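Local coordinates for protein dephospho-CoA kinase (PDB 4TTR) that probably catalyses the last step of coenzyme A biosynthesis, the ATP-dependent phosphorylation of the 3'-hydroxyl of dephospho-CoA, at residues A[16-21]-A[136-141]; A[39-44]-A[117-122]; A[52-57]-A[77-82]. One frame throughout, in Å; residues are numbered along the deposited sequence. Where two conformers were deposited one is given.

Interaction 1 of 3, residues A[16-21]-A[136-141]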
# COMPACT_ATOMS: atom_id res chain seq x y z
N VAL A 16 -10.04 10.88 -13.27
CA VAL A 16 -10.92 10.18 -12.33
C VAL A 16 -10.59 10.62 -10.91
O VAL A 16 -9.42 10.79 -10.56
CB VAL A 16 -10.76 8.65 -12.44
CG1 VAL A 16 -11.72 7.94 -11.49
CG2 VAL A 16 -10.97 8.18 -13.87
N TYR A 17 -11.62 10.81 -10.09
CA TYR A 17 -11.42 11.18 -8.69
C TYR A 17 -10.79 10.00 -7.96
O TYR A 17 -11.44 8.97 -7.74
CB TYR A 17 -12.75 11.58 -8.04
CG TYR A 17 -12.58 12.31 -6.73
CD1 TYR A 17 -12.25 11.63 -5.57
CD2 TYR A 17 -12.73 13.70 -6.66
CE1 TYR A 17 -12.08 12.30 -4.37
CE2 TYR A 17 -12.56 14.37 -5.46
CZ TYR A 17 -12.24 13.66 -4.32
OH TYR A 17 -12.07 14.32 -3.12
N SER A 18 -9.52 10.15 -7.59
CA SER A 18 -8.75 9.06 -7.01
C SER A 18 -8.32 9.35 -5.57
O SER A 18 -7.83 10.43 -5.25
CB SER A 18 -7.51 8.78 -7.86
OG SER A 18 -6.67 9.92 -7.93
N VAL A 19 -8.50 8.35 -4.71
CA VAL A 19 -8.10 8.42 -3.32
C VAL A 19 -6.96 7.43 -3.10
O VAL A 19 -7.11 6.23 -3.33
CB VAL A 19 -9.27 8.09 -2.38
CG1 VAL A 19 -8.81 8.06 -0.93
CG2 VAL A 19 -10.39 9.10 -2.57
N GLY A 20 -5.82 7.93 -2.64
CA GLY A 20 -4.70 7.08 -2.31
C GLY A 20 -4.90 6.43 -0.96
O GLY A 20 -5.14 7.12 0.03
N LEU A 21 -4.81 5.11 -0.92
CA LEU A 21 -4.91 4.36 0.33
C LEU A 21 -3.53 3.93 0.82
O LEU A 21 -2.82 3.18 0.15
CB LEU A 21 -5.80 3.13 0.15
CG LEU A 21 -5.85 2.15 1.33
CD1 LEU A 21 -6.41 2.83 2.57
CD2 LEU A 21 -6.68 0.93 0.99
N PRO A 136 0.94 12.46 -8.39
CA PRO A 136 0.50 13.86 -8.30
C PRO A 136 -0.98 14.04 -8.61
O PRO A 136 -1.51 15.14 -8.44
CB PRO A 136 1.36 14.56 -9.35
CG PRO A 136 1.57 13.51 -10.39
CD PRO A 136 1.69 12.21 -9.63
N TYR A 137 -1.64 12.98 -9.05
CA TYR A 137 -3.02 13.07 -9.53
C TYR A 137 -4.06 12.71 -8.47
O TYR A 137 -5.26 12.77 -8.73
CB TYR A 137 -3.20 12.16 -10.75
CG TYR A 137 -2.69 10.75 -10.58
CD1 TYR A 137 -1.40 10.41 -10.98
CD2 TYR A 137 -3.49 9.75 -10.04
CE1 TYR A 137 -0.92 9.12 -10.83
CE2 TYR A 137 -3.02 8.46 -9.89
CZ TYR A 137 -1.74 8.15 -10.29
OH TYR A 137 -1.27 6.87 -10.14
N LEU A 138 -3.61 12.34 -7.28
CA LEU A 138 -4.52 11.97 -6.20
C LEU A 138 -5.27 13.18 -5.67
O LEU A 138 -4.67 14.21 -5.38
CB LEU A 138 -3.75 11.30 -5.07
CG LEU A 138 -3.01 10.00 -5.41
CD1 LEU A 138 -2.28 9.48 -4.18
CD2 LEU A 138 -3.96 8.95 -5.96
N GLN A 139 -6.59 13.06 -5.52
CA GLN A 139 -7.38 14.12 -4.90
C GLN A 139 -7.23 14.08 -3.39
O GLN A 139 -7.21 15.11 -2.72
CB GLN A 139 -8.86 14.00 -5.26
CG GLN A 139 -9.25 14.39 -6.67
CD GLN A 139 -8.56 15.64 -7.15
OE1 GLN A 139 -8.72 16.73 -6.58
NE2 GLN A 139 -7.80 15.50 -8.24
N LYS A 140 -7.17 12.86 -2.86
CA LYS A 140 -7.12 12.64 -1.42
C LYS A 140 -6.12 11.55 -1.09
O LYS A 140 -5.85 10.68 -1.92
CB LYS A 140 -8.50 12.25 -0.89
CG LYS A 140 -9.58 13.27 -1.12
CD LYS A 140 -9.39 14.47 -0.24
CE LYS A 140 -10.69 15.21 -0.05
NZ LYS A 140 -10.52 16.44 0.74
N VAL A 141 -5.59 11.61 0.13
CA VAL A 141 -4.81 10.51 0.68
C VAL A 141 -5.47 10.05 1.98
O VAL A 141 -5.81 10.86 2.84
CB VAL A 141 -3.34 10.92 0.93
CG1 VAL A 141 -2.57 9.79 1.62
CG2 VAL A 141 -2.67 11.29 -0.38

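Interaction 2 of 3, residues A[39-44]-A[117-122]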
# COMPACT_ATOMS: atom_id res chain seq x y z
N LEU A 39 -18.36 -1.79 -1.17
CA LEU A 39 -19.28 -0.67 -1.38
C LEU A 39 -19.36 -0.31 -2.86
O LEU A 39 -19.93 0.72 -3.22
CB LEU A 39 -18.84 0.54 -0.56
CG LEU A 39 -19.07 0.42 0.95
CD1 LEU A 39 -18.28 1.48 1.71
CD2 LEU A 39 -20.56 0.53 1.28
N GLY A 40 -18.76 -1.14 -3.70
CA GLY A 40 -18.84 -0.97 -5.14
C GLY A 40 -17.78 -0.05 -5.70
O GLY A 40 -17.89 0.40 -6.84
N ILE A 41 -16.75 0.24 -4.91
CA ILE A 41 -15.67 1.10 -5.36
C ILE A 41 -14.56 0.28 -6.02
O ILE A 41 -14.15 -0.75 -5.50
CB ILE A 41 -15.07 1.92 -4.19
CG1 ILE A 41 -16.15 2.78 -3.54
CG2 ILE A 41 -13.91 2.80 -4.68
CD1 ILE A 41 -16.87 3.74 -4.49
N ASN A 42 -14.10 0.76 -7.17
CA ASN A 42 -12.96 0.16 -7.85
C ASN A 42 -11.68 0.40 -7.07
O ASN A 42 -11.31 1.55 -6.83
CB ASN A 42 -12.82 0.73 -9.27
CG ASN A 42 -13.88 0.21 -10.24
OD1 ASN A 42 -13.69 0.26 -11.45
ND2 ASN A 42 -15.00 -0.28 -9.72
N VAL A 43 -11.01 -0.67 -6.67
CA VAL A 43 -9.75 -0.57 -5.95
C VAL A 43 -8.60 -1.05 -6.82
O VAL A 43 -8.60 -2.19 -7.28
CB VAL A 43 -9.78 -1.38 -4.64
CG1 VAL A 43 -8.47 -1.19 -3.87
CG2 VAL A 43 -10.96 -0.95 -3.78
N ILE A 44 -7.64 -0.17 -7.06
CA ILE A 44 -6.43 -0.53 -7.79
C ILE A 44 -5.32 -0.84 -6.79
O ILE A 44 -4.94 0.01 -5.98
CB ILE A 44 -5.99 0.59 -8.75
CG1 ILE A 44 -7.11 0.89 -9.76
CG2 ILE A 44 -4.72 0.19 -9.49
CD1 ILE A 44 -6.87 2.12 -10.60
N CYS A 117 -12.58 2.67 -15.20
CA CYS A 117 -13.16 2.76 -13.86
C CYS A 117 -14.68 2.96 -13.95
O CYS A 117 -15.15 3.88 -14.61
CB CYS A 117 -12.53 3.90 -13.07
SG CYS A 117 -13.21 4.12 -11.41
N THR A 118 -15.42 2.09 -13.28
CA THR A 118 -16.88 2.09 -13.34
C THR A 118 -17.53 2.70 -12.10
O THR A 118 -18.76 2.80 -12.03
CB THR A 118 -17.42 0.67 -13.53
OG1 THR A 118 -16.86 -0.19 -12.53
CG2 THR A 118 -17.06 0.13 -14.92
N SER A 119 -16.72 3.10 -11.13
CA SER A 119 -17.23 3.65 -9.87
C SER A 119 -17.11 5.17 -9.85
O SER A 119 -16.36 5.75 -10.64
CB SER A 119 -16.50 3.02 -8.68
OG SER A 119 -15.10 3.21 -8.78
N PRO A 120 -17.86 5.84 -8.94
CA PRO A 120 -17.87 7.31 -8.87
C PRO A 120 -16.52 7.90 -8.49
O PRO A 120 -16.20 9.03 -8.87
CB PRO A 120 -18.92 7.60 -7.78
CG PRO A 120 -19.71 6.35 -7.66
CD PRO A 120 -18.78 5.24 -7.97
N TYR A 121 -15.75 7.16 -7.70
CA TYR A 121 -14.37 7.51 -7.43
C TYR A 121 -13.58 6.22 -7.33
O TYR A 121 -14.16 5.14 -7.22
CB TYR A 121 -14.24 8.35 -6.16
CG TYR A 121 -14.57 7.60 -4.89
CD1 TYR A 121 -15.88 7.58 -4.40
CD2 TYR A 121 -13.60 6.91 -4.19
CE1 TYR A 121 -16.19 6.89 -3.25
CE2 TYR A 121 -13.91 6.22 -3.04
CZ TYR A 121 -15.20 6.21 -2.57
OH TYR A 121 -15.52 5.53 -1.43
N CYS A 122 -12.25 6.33 -7.37
CA CYS A 122 -11.37 5.17 -7.39
C CYS A 122 -10.43 5.18 -6.19
O CYS A 122 -9.98 6.24 -5.75
CB CYS A 122 -10.57 5.13 -8.69
SG CYS A 122 -9.53 3.66 -8.93

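Interaction 3 of 3, residues A[52-57]-A[77-82]. With PO4 (phosphate ion), chain C.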
# COMPACT_ATOMS: atom_id res chain seq x y z
N GLU A 52 2.64 -8.83 -10.36
CA GLU A 52 2.36 -9.25 -11.72
C GLU A 52 3.55 -8.91 -12.61
O GLU A 52 4.06 -9.76 -13.34
CB GLU A 52 1.09 -8.58 -12.26
CG GLU A 52 0.82 -8.87 -13.74
CD GLU A 52 -0.35 -8.08 -14.30
OE1 GLU A 52 -0.52 -8.06 -15.53
OE2 GLU A 52 -1.10 -7.48 -13.50
N LEU A 53 4.01 -7.66 -12.52
CA LEU A 53 5.06 -7.17 -13.40
C LEU A 53 6.46 -7.59 -12.97
O LEU A 53 7.45 -7.15 -13.55
CB LEU A 53 4.99 -5.64 -13.49
CG LEU A 53 3.77 -5.13 -14.25
CD1 LEU A 53 3.59 -3.64 -14.04
CD2 LEU A 53 3.89 -5.46 -15.73
N THR A 54 6.54 -8.44 -11.94
CA THR A 54 7.80 -9.06 -11.56
C THR A 54 7.64 -10.58 -11.57
O THR A 54 8.33 -11.30 -10.85
CB THR A 54 8.27 -8.58 -10.17
OG1 THR A 54 7.22 -8.75 -9.21
CG2 THR A 54 8.66 -7.12 -10.23
N SER A 55 6.71 -11.05 -12.41
CA SER A 55 6.54 -12.47 -12.67
C SER A 55 7.77 -13.02 -13.38
O SER A 55 8.60 -12.26 -13.88
CB SER A 55 5.30 -12.72 -13.53
OG SER A 55 4.12 -12.75 -12.74
N LYS A 56 7.86 -14.34 -13.45
CA LYS A 56 9.02 -15.00 -14.04
C LYS A 56 9.30 -14.51 -15.47
O LYS A 56 8.44 -14.56 -16.34
CB LYS A 56 8.81 -16.52 -14.04
CG LYS A 56 10.06 -17.32 -13.70
CD LYS A 56 9.76 -18.81 -13.63
CE LYS A 56 9.48 -19.27 -12.21
NZ LYS A 56 8.75 -20.57 -12.17
N ASN A 57 10.53 -14.03 -15.66
CA ASN A 57 11.04 -13.58 -16.96
C ASN A 57 10.37 -12.34 -17.55
O ASN A 57 10.41 -12.10 -18.75
CB ASN A 57 10.98 -14.73 -17.97
CG ASN A 57 12.22 -15.59 -17.95
OD1 ASN A 57 13.34 -15.08 -18.04
ND2 ASN A 57 12.05 -16.90 -17.80
N GLY A 77 12.73 -20.28 -9.05
CA GLY A 77 12.94 -19.30 -10.10
C GLY A 77 12.01 -18.12 -9.87
O GLY A 77 12.03 -17.15 -10.62
N GLU A 78 11.20 -18.22 -8.82
CA GLU A 78 10.35 -17.12 -8.38
C GLU A 78 11.16 -16.19 -7.49
O GLU A 78 12.13 -16.61 -6.86
CB GLU A 78 9.12 -17.65 -7.64
CG GLU A 78 7.87 -16.83 -7.82
CD GLU A 78 7.36 -16.85 -9.25
OE1 GLU A 78 7.11 -17.96 -9.77
OE2 GLU A 78 7.21 -15.77 -9.84
N LEU A 79 10.77 -14.92 -7.42
CA LEU A 79 11.46 -13.96 -6.56
C LEU A 79 11.24 -14.27 -5.09
O LEU A 79 10.14 -14.67 -4.68
CB LEU A 79 10.99 -12.53 -6.86
CG LEU A 79 11.52 -11.85 -8.12
CD1 LEU A 79 10.90 -10.46 -8.24
CD2 LEU A 79 13.03 -11.75 -8.11
N ASP A 80 12.29 -14.11 -4.30
CA ASP A 80 12.20 -14.19 -2.85
C ASP A 80 11.69 -12.85 -2.32
O ASP A 80 12.48 -11.98 -1.96
CB ASP A 80 13.55 -14.55 -2.23
CG ASP A 80 13.46 -14.84 -0.75
OD1 ASP A 80 12.46 -14.45 -0.11
OD2 ASP A 80 14.39 -15.47 -0.21
N ARG A 81 10.37 -12.70 -2.28
CA ARG A 81 9.76 -11.42 -1.97
C ARG A 81 9.93 -11.03 -0.51
O ARG A 81 10.03 -9.84 -0.19
CB ARG A 81 8.28 -11.46 -2.34
CG ARG A 81 8.07 -11.56 -3.84
CD ARG A 81 6.60 -11.51 -4.22
NE ARG A 81 6.40 -11.85 -5.63
CZ ARG A 81 6.72 -11.06 -6.65
NH1 ARG A 81 7.26 -9.87 -6.44
NH2 ARG A 81 6.50 -11.47 -7.89
N LYS A 82 9.98 -12.02 0.38
CA LYS A 82 10.26 -11.77 1.79
C LYS A 82 11.63 -11.13 1.92
O LYS A 82 11.80 -10.12 2.59
CB LYS A 82 10.18 -13.06 2.60
CG LYS A 82 9.45 -12.93 3.94
CD LYS A 82 10.24 -12.13 4.96
CE LYS A 82 11.04 -13.02 5.90
NZ LYS A 82 11.80 -12.24 6.92
P PO4 C . 7.88 -6.77 -4.91
O1 PO4 C . 9.06 -7.70 -4.86
O2 PO4 C . 8.11 -5.60 -3.99
O3 PO4 C . 6.64 -7.52 -4.48
O4 PO4 C . 7.69 -6.26 -6.32

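Interaction 1 of 3, residues A[16-21]-A[136-141]
Tyr17 lays one ring face against the aliphatic part of Gln139, whose CG makes a CH-pi contact 3.6 Å from the centroid of the Tyr17 ring. Tyr17 OH lies 3.4 Å from Lys140 CG; an amphipathic ring suits this end of the strand, where the sheet begins, since it covers methylenes while keeping a polar end. At Ser18 the backbone takes over: Ser18 O receives Gln139 N at 2.9 Å and a weak, longer bond from Lys140 N. The Ser18 side chain, in one of its two conformers, sets OG at the edge of the Tyr137 ring, and a residue this small fits between Tyr137 and Leu138. Val19, a beta-branched residue well suited to a strand, sets CG2 4.0 Å from Lys140 CB, the two side chains sharing a sheet face. Gly20 N then donates to Lys140 O at 2.8 Å. Having no side chain, Gly20 lets Leu138 CD1 come within 3.9 Å of its CA. This is the opening of the parallel pairing between strands 18-23 and 140-145. Strand 122-125 flanks 18-23 on its other edge, and helix 192-213 packs on Tyr17 and Val19.

Interaction 2 of 3, residues A[39-44]-A[117-122]
The Tyr121 ring carries Ile41 over one face, with Ile41 CD1 3.4 Å above the plane and displaced toward the rim in a CH-pi contact. Both torsions of Ile41 are near -60°, which folds CG1 and CD1 over the ring, while Ile41 CG2 rests 3.8 Å from Tyr121 CE2. A beta-branched aliphatic side chain can set both its branches on a flat ring. Tyr207 meets the Tyr121 ring edge-to-face, and Tyr121 OH is hydrogen-bonded to His204 ND1, both partners from helix 192-213. The second flat group, the Asn42 amide, suits its place by offering an acceptor and a donor together: OD1 takes Thr118 N at 3.1 Å, the donor standing well above the carbonyl plane, and ND2 gives a weak bond to Thr118 OG1. Ser119 OG links the start of strand 42-45 to its own loop, accepting from Asn42 N at 3.1 Å and donating to Tyr121 O at 2.7 Å, a double role that suits a serine. Farther along, Ile44 CD1 packs on Cys122 SG at 3.5 Å, next to helix 92-115. Gly40, with positive phi, closes the preceding helix in a Schellman motif. Helix end, turn and neighbouring parallel strand belong to the alpha/beta architecture of P-loop kinases.

Interaction 3 of 3, residues A[52-57]-A[77-82]
Thr54 and Arg81 form the tight end of this contact. The guanidinium approaches end-on: Arg81 NH1 and NH2 both donate to Thr54 OG1, at 3.0 and 3.1 Å, and the oxygen lies only 8° out of the guanidinium plane. An extended chain from CG to NE lets Arg81 span the distance from the start of its helix. The threonine hydroxyl suits this spot because it can accept from the arginine and also turn its proton back to the preceding helix, chiefly to Ala50 O. Beside it, Leu79 CD1 packs 3.8 Å from Thr54 CB; Thr54 touches Ile64 of helix 59-68 and Leu102 of helix 92-115, and Leu79 touches Ile65. Arg81 NH1 also makes a weak bond of 3.1 Å to O3 of a phosphate ion, probably taken from the crystallisation liquor.

The segments belong to the helical part of the kinase, away from the sheet: 52-57 turns out of helix 46-52, while Asp80 is the N-cap of helix 81-90, bonding through OD1 to Arg83 N.

Lys56 and Glu78 make up the looser, outer side. Their side chains cross at about a right angle, and Lys56 NZ and Glu78 OE1 stay 3.9 Å apart, a long salt bridge. Lys56 is exposed, so a long charged chain can lie over backbone there: Lys56 CE rests 3.6 Å from Gly77 C, close beside a glycine whose positive phi favours the absence of a side chain, and NZ makes a weak bond to Asn76 O.

Overall arrangement
Interactions 1 and 2 belong to the same parallel sheet and touch: strand 122-125, which interaction 2 leads into, lies between strands 18-23 and 42-45, and Cys122 bonds through its backbone to Tyr17 and Val19. Interaction 1 relies on backbone pairing between adjacent strands, whereas interaction 2 fastens a strand start to a loop chiefly through side chains; helix 192-213 covers both. Interaction 3 stands apart, its centre about 28 Å from the centre of each of the others, joining helix-flanking loops through charged and hydroxyl groups. All three are partly buried, each with a buried part (Ser18, Val19 and Gly20; Ile41, Tyr121 and Cys122; Thr54 and Leu79) and an exposed one (Gln139; Thr118; Lys56).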